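Local coordinates for protein acetyltransferase, GNAT family (Colwellia psychrerythraea, PDB 3IWG) that probably transfers an acyl group, most likely acetyl, to an acceptor that is not known, at residues A[196-210]-A[231-244]. Numbering follows the deposited sequence.
Sequences ECRLFDQYQTEYADL and LTKHAATQGLTSIC
Ala208 and Ala235 meet methyl to methyl, CB to CB at 3.7 Å, where helix 223-237 lies against the sheet, a worked example of how the helix of a beta-alpha-beta unit packs on the strands it connects. The helix follows strand 207-214 and leads into strand 241-247, the parallel neighbour of that strand. The small pair allows close packing: Cys197, its SG anti to the backbone N (chi1 -178°), slips in beside the same methyl, with SG 3.9 Å from Ala235 CB and also at the edge of the His234 ring. One turn earlier in the helix, Leu231 sets both methyls against the Glu196 backbone, while Leu210 CD1 rests on Leu231 CB and on Ser242, whose buried OG has no hydrogen-bonding partner. The Leu240 and Leu199 side chains cross at about a right angle, CD1 to CD1 at 3.6 Å. On the other sheet face, buried Ile243 touches Tyr207 and Phe200.

The open side begins where a Schellman motif at exposed Gly239 ends the helix. Gln238 NE2 bonds back to His234 O, and a water that donates to Cys197 O accepts a weak bond from the same NE2; exposed Thr241 lies alongside the Tyr207 ring.

Four backbone bonds knit the strands, among them Ile243 N to Ala208 O at 2.9 Å, nearly straight at 173°. Directional peptide bonds thus set the strand register, whereas the helix is held to the sheet mainly by nonpolar contact.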
ATOM      1  N   GLU A 196       3.497 -14.748  -4.503  1.00 22.16           N
ATOM      2  CA  GLU A 196       3.823 -13.481  -5.158  1.00 22.88           C
ATOM      3  C   GLU A 196       4.856 -13.693  -6.276  1.00 22.94           C
ATOM      4  O   GLU A 196       5.862 -14.360  -6.069  1.00 24.53           O
ATOM      5  CB  GLU A 196       4.401 -12.499  -4.145  1.00 22.30           C
ATOM      6  CG  GLU A 196       3.525 -12.339  -2.924  1.00 23.91           C
ATOM      7  CD  GLU A 196       4.010 -11.281  -1.903  1.00 26.80           C
ATOM      8  OE1 GLU A 196       4.999 -10.548  -2.154  1.00 29.76           O
ATOM      9  OE2 GLU A 196       3.376 -11.181  -0.831  1.00 30.04           O
ATOM     10  N   CYS A 197       4.578 -13.151  -7.454  1.00 22.89           N
ATOM     11  CA  CYS A 197       5.476 -13.169  -8.567  1.00 23.59           C
ATOM     12  C   CYS A 197       5.657 -11.715  -9.022  1.00 24.26           C
ATOM     13  O   CYS A 197       4.899 -11.230  -9.869  1.00 23.30           O
ATOM     14  CB  CYS A 197       4.865 -14.002  -9.679  1.00 23.59           C
ATOM     15  SG  CYS A 197       5.891 -14.193 -11.160  1.00 26.31           S
ATOM     16  N   ARG A 198       6.650 -11.032  -8.453  1.00 23.89           N
ATOM     17  CA  ARG A 198       6.720  -9.590  -8.595  1.00 24.62           C
ATOM     18  C   ARG A 198       7.671  -9.166  -9.655  1.00 24.12           C
ATOM     19  O   ARG A 198       8.795  -9.634  -9.700  1.00 23.78           O
ATOM     20  CB  ARG A 198       7.258  -8.970  -7.341  1.00 25.53           C
ATOM     21  CG  ARG A 198       6.486  -9.264  -6.034  1.00 27.17           C
ATOM     22  CD  ARG A 198       7.409  -8.784  -4.877  1.00 31.43           C
ATOM     23  NE  ARG A 198       7.147  -9.611  -3.750  1.00 38.85           N
ATOM     24  CZ  ARG A 198       7.984 -10.420  -3.123  1.00 38.89           C
ATOM     25  NH1 ARG A 198       7.480 -11.126  -2.111  1.00 42.27           N
ATOM     26  NH2 ARG A 198       9.270 -10.465  -3.401  1.00 40.96           N
ATOM     27  N   LEU A 199       7.248  -8.234 -10.477  1.00 23.80           N
ATOM     28  CA  LEU A 199       8.122  -7.698 -11.491  1.00 24.67           C
ATOM     29  C   LEU A 199       8.833  -6.540 -10.897  1.00 24.75           C
ATOM     30  O   LEU A 199       8.357  -5.960  -9.953  1.00 24.37           O
ATOM     31  CB  LEU A 199       7.328  -7.210 -12.697  1.00 24.04           C
ATOM     32  CG  LEU A 199       7.018  -8.327 -13.672  1.00 25.27           C
ATOM     33  CD1 LEU A 199       6.385  -9.515 -12.982  1.00 24.74           C
ATOM     34  CD2 LEU A 199       6.126  -7.781 -14.859  1.00 23.96           C
ATOM     35  N   PHE A 200       9.969  -6.211 -11.481  1.00 26.69           N
ATOM     36  CA  PHE A 200      10.695  -4.987 -11.189  1.00 28.11           C
ATOM     37  C   PHE A 200      10.387  -3.911 -12.221  1.00 29.48           C
ATOM     38  O   PHE A 200      10.417  -4.154 -13.435  1.00 29.77           O
ATOM     39  CB  PHE A 200      12.156  -5.273 -11.255  1.00 28.54           C
ATOM     40  CG  PHE A 200      12.625  -6.177 -10.168  1.00 29.48           C
ATOM     41  CD1 PHE A 200      13.012  -5.650  -8.949  1.00 29.62           C
ATOM     42  CD2 PHE A 200      12.694  -7.546 -10.366  1.00 28.13           C
ATOM     43  CE1 PHE A 200      13.480  -6.480  -7.948  1.00 31.46           C
ATOM     44  CE2 PHE A 200      13.125  -8.390  -9.361  1.00 28.66           C
ATOM     45  CZ  PHE A 200      13.535  -7.860  -8.151  1.00 29.72           C
ATOM     46  N   ASP A 201      10.110  -2.702 -11.761  1.00 30.92           N
ATOM     47  CA  ASP A 201       9.800  -1.638 -12.704  1.00 32.53           C
ATOM     48  C   ASP A 201      11.047  -1.065 -13.428  1.00 33.61           C
ATOM     49  O   ASP A 201      10.913  -0.528 -14.528  1.00 33.71           O
ATOM     50  CB  ASP A 201       8.954  -0.554 -12.019  1.00 32.72           C
ATOM     51  CG  ASP A 201       7.524  -1.032 -11.716  1.00 34.61           C
ATOM     52  OD1 ASP A 201       7.070  -2.085 -12.254  1.00 37.21           O
ATOM     53  OD2 ASP A 201       6.858  -0.372 -10.907  1.00 37.33           O
ATOM     54  N   GLN A 202      12.230  -1.203 -12.823  1.00 34.50           N
ATOM     55  CA  GLN A 202      13.482  -0.723 -13.411  1.00 36.48           C
ATOM     56  C   GLN A 202      14.664  -1.603 -13.012  1.00 35.56           C
ATOM     57  O   GLN A 202      14.616  -2.322 -12.028  1.00 35.49           O
ATOM     58  CB  GLN A 202      13.799   0.686 -12.918  1.00 37.52           C
ATOM     59  CG  GLN A 202      12.654   1.340 -12.149  1.00 43.90           C
ATOM     60  CD  GLN A 202      13.122   2.199 -10.971  1.00 51.11           C
ATOM     61  OE1 GLN A 202      12.968   1.797  -9.797  1.00 52.82           O
ATOM     62  NE2 GLN A 202      13.701   3.385 -11.277  1.00 53.27           N
ATOM     63  N   TYR A 203      15.729  -1.510 -13.783  1.00 35.52           N
ATOM     64  CA  TYR A 203      17.023  -2.144 -13.480  1.00 35.44           C
ATOM     65  C   TYR A 203      17.058  -3.646 -13.614  1.00 34.76           C
ATOM     66  O   TYR A 203      18.070  -4.200 -14.101  1.00 35.66           O
ATOM     67  CB  TYR A 203      17.515  -1.814 -12.065  1.00 35.33           C
ATOM     68  CG  TYR A 203      17.485  -0.351 -11.740  1.00 36.20           C
ATOM     69  CD1 TYR A 203      18.087   0.575 -12.582  1.00 37.92           C
ATOM     70  CD2 TYR A 203      16.836   0.120 -10.602  1.00 35.57           C
ATOM     71  CE1 TYR A 203      18.051   1.937 -12.295  1.00 38.13           C
ATOM     72  CE2 TYR A 203      16.818   1.491 -10.300  1.00 36.60           C
ATOM     73  CZ  TYR A 203      17.422   2.378 -11.154  1.00 37.32           C
ATOM     74  OH  TYR A 203      17.395   3.722 -10.892  1.00 40.82           O
ATOM     75  N   GLN A 204      16.025  -4.318 -13.128  1.00 32.65           N
ATOM     76  CA  GLN A 204      16.061  -5.763 -13.109  1.00 31.51           C
ATOM     77  C   GLN A 204      14.868  -6.361 -13.815  1.00 30.87           C
ATOM     78  O   GLN A 204      14.394  -7.433 -13.425  1.00 30.84           O
ATOM     79  CB  GLN A 204      16.177  -6.242 -11.661  1.00 31.58           C
ATOM     80  CG  GLN A 204      17.368  -5.621 -10.985  1.00 31.25           C
ATOM     81  CD  GLN A 204      17.692  -6.127  -9.594  1.00 30.71           C
ATOM     82  OE1 GLN A 204      18.768  -5.850  -9.099  1.00 28.23           O
ATOM     83  NE2 GLN A 204      16.768  -6.842  -8.957  1.00 32.16           N
ATOM     84  N   THR A 205      14.421  -5.706 -14.889  1.00 30.11           N
ATOM     85  CA  THR A 205      13.160  -6.062 -15.556  1.00 30.07           C
ATOM     86  C   THR A 205      13.173  -7.417 -16.282  1.00 29.62           C
ATOM     87  O   THR A 205      12.219  -7.787 -16.929  1.00 29.16           O
ATOM     88  CB  THR A 205      12.742  -4.976 -16.594  1.00 30.44           C
ATOM     89  OG1 THR A 205      13.761  -4.876 -17.588  1.00 31.37           O
ATOM     90  CG2 THR A 205      12.533  -3.618 -15.930  1.00 30.52           C
ATOM     91  N   GLU A 206      14.268  -8.144 -16.208  1.00 29.72           N
ATOM     92  CA  GLU A 206      14.318  -9.471 -16.778  1.00 30.64           C
ATOM     93  C   GLU A 206      14.056 -10.539 -15.686  1.00 28.95           C
ATOM     94  O   GLU A 206      13.973 -11.723 -15.985  1.00 28.94           O
ATOM     95  CB  GLU A 206      15.639  -9.687 -17.568  1.00 31.42           C
ATOM     96  CG  GLU A 206      16.985  -9.279 -16.837  1.00 37.38           C
ATOM     97  CD  GLU A 206      17.204  -7.722 -16.528  1.00 42.29           C
ATOM     98  OE1 GLU A 206      17.564  -6.903 -17.423  1.00 47.49           O
ATOM     99  OE2 GLU A 206      17.051  -7.323 -15.364  1.00 43.81           O
ATOM    100  N   TYR A 207      13.841 -10.117 -14.447  1.00 27.50           N
ATOM    101  CA  TYR A 207      13.607 -11.051 -13.357  1.00 26.59           C
ATOM    102  C   TYR A 207      12.252 -10.908 -12.659  1.00 26.71           C
ATOM    103  O   TYR A 207      11.582  -9.847 -12.707  1.00 26.56           O
ATOM    104  CB  TYR A 207      14.711 -10.877 -12.332  1.00 26.80           C
ATOM    105  CG  TYR A 207      16.101 -11.115 -12.905  1.00 26.49           C
ATOM    106  CD1 TYR A 207      16.631 -12.388 -12.964  1.00 27.33           C
ATOM    107  CD2 TYR A 207      16.887 -10.051 -13.387  1.00 29.44           C
ATOM    108  CE1 TYR A 207      17.920 -12.632 -13.468  1.00 28.90           C
ATOM    109  CE2 TYR A 207      18.185 -10.279 -13.915  1.00 30.50           C
ATOM    110  CZ  TYR A 207      18.694 -11.577 -13.957  1.00 30.94           C
ATOM    111  OH  TYR A 207      19.978 -11.845 -14.459  1.00 33.16           O
ATOM    112  N   ALA A 208      11.841 -12.002 -12.024  1.00 25.58           N
ATOM    113  CA  ALA A 208      10.681 -12.016 -11.149  1.00 24.98           C
ATOM    114  C   ALA A 208      11.145 -12.421  -9.742  1.00 24.77           C
ATOM    115  O   ALA A 208      11.878 -13.392  -9.572  1.00 24.94           O
ATOM    116  CB  ALA A 208       9.632 -12.953 -11.667  1.00 23.39           C
ATOM    117  N   ASP A 209      10.703 -11.686  -8.737  1.00 24.36           N
ATOM    118  CA  ASP A 209      11.090 -11.930  -7.369  1.00 24.70           C
ATOM    119  C   ASP A 209       9.888 -12.609  -6.687  1.00 24.73           C
ATOM    120  O   ASP A 209       8.814 -12.009  -6.584  1.00 24.79           O
ATOM    121  CB  ASP A 209      11.395 -10.581  -6.734  1.00 24.79           C
ATOM    122  CG  ASP A 209      12.036 -10.665  -5.341  1.00 28.13           C
ATOM    123  OD1 ASP A 209      12.399 -11.751  -4.813  1.00 33.87           O
ATOM    124  OD2 ASP A 209      12.210  -9.572  -4.765  1.00 30.91           O
ATOM    125  N   LEU A 210      10.072 -13.849  -6.231  1.00 24.19           N
ATOM    126  CA  LEU A 210       8.984 -14.653  -5.702  1.00 24.90           C
ATOM    127  C   LEU A 210       8.919 -14.663  -4.175  1.00 25.72           C
ATOM    128  O   LEU A 210       9.925 -14.600  -3.499  1.00 26.78           O
ATOM    129  CB  LEU A 210       9.110 -16.091  -6.202  1.00 24.43           C
ATOM    130  CG  LEU A 210       9.440 -16.232  -7.679  1.00 23.38           C
ATOM    131  CD1 LEU A 210       9.523 -17.712  -8.107  1.00 17.09           C
ATOM    132  CD2 LEU A 210       8.465 -15.436  -8.575  1.00 20.11           C
ATOM    133  N   LEU A 231       4.822 -20.441  -9.508  1.00 21.46           N
ATOM    134  CA  LEU A 231       5.179 -19.074  -9.602  1.00 21.59           C
ATOM    135  C   LEU A 231       6.331 -18.917 -10.603  1.00 22.22           C
ATOM    136  O   LEU A 231       6.355 -17.932 -11.371  1.00 22.71           O
ATOM    137  CB  LEU A 231       5.579 -18.553  -8.223  1.00 21.57           C
ATOM    138  CG  LEU A 231       4.483 -18.238  -7.190  1.00 20.92           C
ATOM    139  CD1 LEU A 231       5.144 -17.833  -5.920  1.00 15.42           C
ATOM    140  CD2 LEU A 231       3.513 -17.147  -7.659  1.00 18.91           C
ATOM    141  N   THR A 232       7.256 -19.885 -10.608  1.00 22.01           N
ATOM    142  CA  THR A 232       8.371 -19.925 -11.579  1.00 22.27           C
ATOM    143  C   THR A 232       7.854 -20.089 -13.001  1.00 22.42           C
ATOM    144  O   THR A 232       8.328 -19.410 -13.929  1.00 21.33           O
ATOM    145  CB  THR A 232       9.407 -21.091 -11.304  1.00 22.28           C
ATOM    146  OG1 THR A 232       9.950 -20.975  -9.989  1.00 22.46           O
ATOM    147  CG2 THR A 232      10.581 -21.040 -12.305  1.00 23.33           C
ATOM    148  N   LYS A 233       6.872 -20.977 -13.174  1.00 22.32           N
ATOM    149  CA  LYS A 233       6.312 -21.173 -14.497  1.00 23.39           C
ATOM    150  C   LYS A 233       5.632 -19.875 -14.987  1.00 23.38           C
ATOM    151  O   LYS A 233       5.798 -19.500 -16.136  1.00 23.95           O
ATOM    152  CB  LYS A 233       5.339 -22.336 -14.553  1.00 23.30           C
ATOM    153  CG  LYS A 233       5.115 -22.784 -15.980  1.00 27.29           C
ATOM    154  CD  LYS A 233       3.684 -23.308 -16.286  1.00 32.24           C
ATOM    155  CE  LYS A 233       3.557 -24.866 -16.256  1.00 33.09           C
ATOM    156  NZ  LYS A 233       2.264 -25.363 -16.819  1.00 31.73           N
ATOM    157  N   HIS A 234       4.897 -19.203 -14.101  1.00 22.71           N
ATOM    158  CA  HIS A 234       4.203 -17.976 -14.446  1.00 22.59           C
ATOM    159  C   HIS A 234       5.222 -16.905 -14.804  1.00 22.12           C
ATOM    160  O   HIS A 234       4.979 -16.112 -15.676  1.00 21.88           O
ATOM    161  CB  HIS A 234       3.318 -17.494 -13.284  1.00 22.54           C
ATOM    162  CG  HIS A 234       2.496 -16.282 -13.606  1.00 22.72           C
ATOM    163  ND1 HIS A 234       1.271 -16.352 -14.250  1.00 23.44           N
ATOM    164  CD2 HIS A 234       2.716 -14.967 -13.355  1.00 20.54           C
ATOM    165  CE1 HIS A 234       0.789 -15.130 -14.402  1.00 21.89           C
ATOM    166  NE2 HIS A 234       1.650 -14.272 -13.873  1.00 22.71           N
ATOM    167  N   ALA A 235       6.341 -16.865 -14.108  1.00 22.02           N
ATOM    168  CA  ALA A 235       7.405 -15.957 -14.500  1.00 22.42           C
ATOM    169  C   ALA A 235       7.931 -16.313 -15.874  1.00 23.13           C
ATOM    170  O   ALA A 235       8.016 -15.445 -16.750  1.00 25.07           O
ATOM    171  CB  ALA A 235       8.534 -15.932 -13.475  1.00 21.59           C
ATOM    172  N   ALA A 236       8.245 -17.579 -16.092  1.00 23.32           N
ATOM    173  CA  ALA A 236       8.734 -18.000 -17.379  1.00 24.29           C
ATOM    174  C   ALA A 236       7.762 -17.629 -18.553  1.00 25.23           C
ATOM    175  O   ALA A 236       8.211 -17.182 -19.577  1.00 24.91           O
ATOM    176  CB  ALA A 236       9.097 -19.533 -17.387  1.00 23.45           C
ATOM    177  N   THR A 237       6.453 -17.759 -18.399  1.00 26.62           N
ATOM    178  CA  THR A 237       5.576 -17.316 -19.475  1.00 28.55           C
ATOM    179  C   THR A 237       5.698 -15.821 -19.785  1.00 28.65           C
ATOM    180  O   THR A 237       5.427 -15.420 -20.916  1.00 28.88           O
ATOM    181  CB  THR A 237       4.098 -17.603 -19.218  1.00 28.95           C
ATOM    182  OG1 THR A 237       3.615 -16.732 -18.175  1.00 31.43           O
ATOM    183  CG2 THR A 237       3.901 -19.093 -18.863  1.00 29.06           C
ATOM    184  N   GLN A 238       6.104 -15.012 -18.802  1.00 28.75           N
ATOM    185  CA  GLN A 238       6.339 -13.571 -19.034  1.00 28.15           C
ATOM    186  C   GLN A 238       7.724 -13.287 -19.528  1.00 27.52           C
ATOM    187  O   GLN A 238       8.085 -12.140 -19.678  1.00 27.06           O
ATOM    188  CB  GLN A 238       6.130 -12.760 -17.760  1.00 28.29           C
ATOM    189  CG  GLN A 238       4.714 -12.590 -17.373  1.00 29.36           C
ATOM    190  CD  GLN A 238       4.592 -12.140 -15.956  1.00 30.72           C
ATOM    191  OE1 GLN A 238       4.399 -10.960 -15.675  1.00 32.59           O
ATOM    192  NE2 GLN A 238       4.699 -13.088 -15.040  1.00 31.26           N
ATOM    193  N   GLY A 239       8.523 -14.327 -19.726  1.00 27.56           N
ATOM    194  CA  GLY A 239       9.901 -14.172 -20.221  1.00 27.18           C
ATOM    195  C   GLY A 239      10.915 -13.828 -19.144  1.00 26.56           C
ATOM    196  O   GLY A 239      12.011 -13.383 -19.455  1.00 25.30           O
ATOM    197  N   LEU A 240      10.548 -14.041 -17.886  1.00 26.09           N
ATOM    198  CA  LEU A 240      11.397 -13.603 -16.747  1.00 26.54           C
ATOM    199  C   LEU A 240      12.100 -14.764 -16.046  1.00 25.97           C
ATOM    200  O   LEU A 240      11.595 -15.851 -15.969  1.00 25.14           O
ATOM    201  CB  LEU A 240      10.549 -12.854 -15.713  1.00 26.23           C
ATOM    202  CG  LEU A 240       9.622 -11.750 -16.214  1.00 27.38           C
ATOM    203  CD1 LEU A 240       8.619 -11.338 -15.125  1.00 23.53           C
ATOM    204  CD2 LEU A 240      10.445 -10.581 -16.700  1.00 27.72           C
ATOM    205  N   THR A 241      13.258 -14.498 -15.498  1.00 26.65           N
ATOM    206  CA  THR A 241      14.007 -15.495 -14.738  1.00 27.10           C
ATOM    207  C   THR A 241      13.660 -15.321 -13.265  1.00 26.79           C
ATOM    208  O   THR A 241      13.556 -14.199 -12.782  1.00 28.71           O
ATOM    209  CB  THR A 241      15.517 -15.283 -14.966  1.00 26.53           C
ATOM    210  OG1 THR A 241      15.785 -15.540 -16.336  1.00 29.61           O
ATOM    211  CG2 THR A 241      16.359 -16.226 -14.181  1.00 27.04           C
ATOM    212  N   SER A 242      13.509 -16.409 -12.530  1.00 26.06           N
ATOM    213  CA  SER A 242      13.037 -16.290 -11.172  1.00 25.28           C
ATOM    214  C   SER A 242      14.184 -16.237 -10.177  1.00 25.29           C
ATOM    215  O   SER A 242      15.157 -16.993 -10.291  1.00 25.35           O
ATOM    216  CB  SER A 242      12.132 -17.467 -10.845  1.00 25.62           C
ATOM    217  OG  SER A 242      10.933 -17.413 -11.577  1.00 26.51           O
ATOM    218  N   ILE A 243      14.030 -15.361  -9.197  1.00 24.55           N
ATOM    219  CA  ILE A 243      14.874 -15.255  -8.052  1.00 24.79           C
ATOM    220  C   ILE A 243      14.010 -15.246  -6.767  1.00 25.47           C
ATOM    221  O   ILE A 243      12.794 -15.072  -6.823  1.00 24.17           O
ATOM    222  CB  ILE A 243      15.756 -13.990  -8.118  1.00 24.85           C
ATOM    223  CG1 ILE A 243      14.941 -12.709  -8.053  1.00 26.37           C
ATOM    224  CG2 ILE A 243      16.524 -13.947  -9.427  1.00 24.51           C
ATOM    225  CD1 ILE A 243      15.782 -11.390  -8.135  1.00 27.84           C
ATOM    226  N   CYS A 244      14.622 -15.529  -5.618  1.00 25.84           N
ATOM    227  CA  CYS A 244      13.961 -15.275  -4.372  1.00 27.04           C
ATOM    228  C   CYS A 244      14.955 -15.181  -3.256  1.00 26.46           C
ATOM    229  O   CYS A 244      16.128 -15.492  -3.447  1.00 24.11           O
ATOM    230  CB  CYS A 244      12.887 -16.346  -4.070  1.00 27.65           C
ATOM    231  SG  CYS A 244      13.493 -17.943  -3.874  1.00 31.85           S
TER
HETATM  232  O   HOH W   1       3.238 -11.721 -12.303  1.00 30.19           O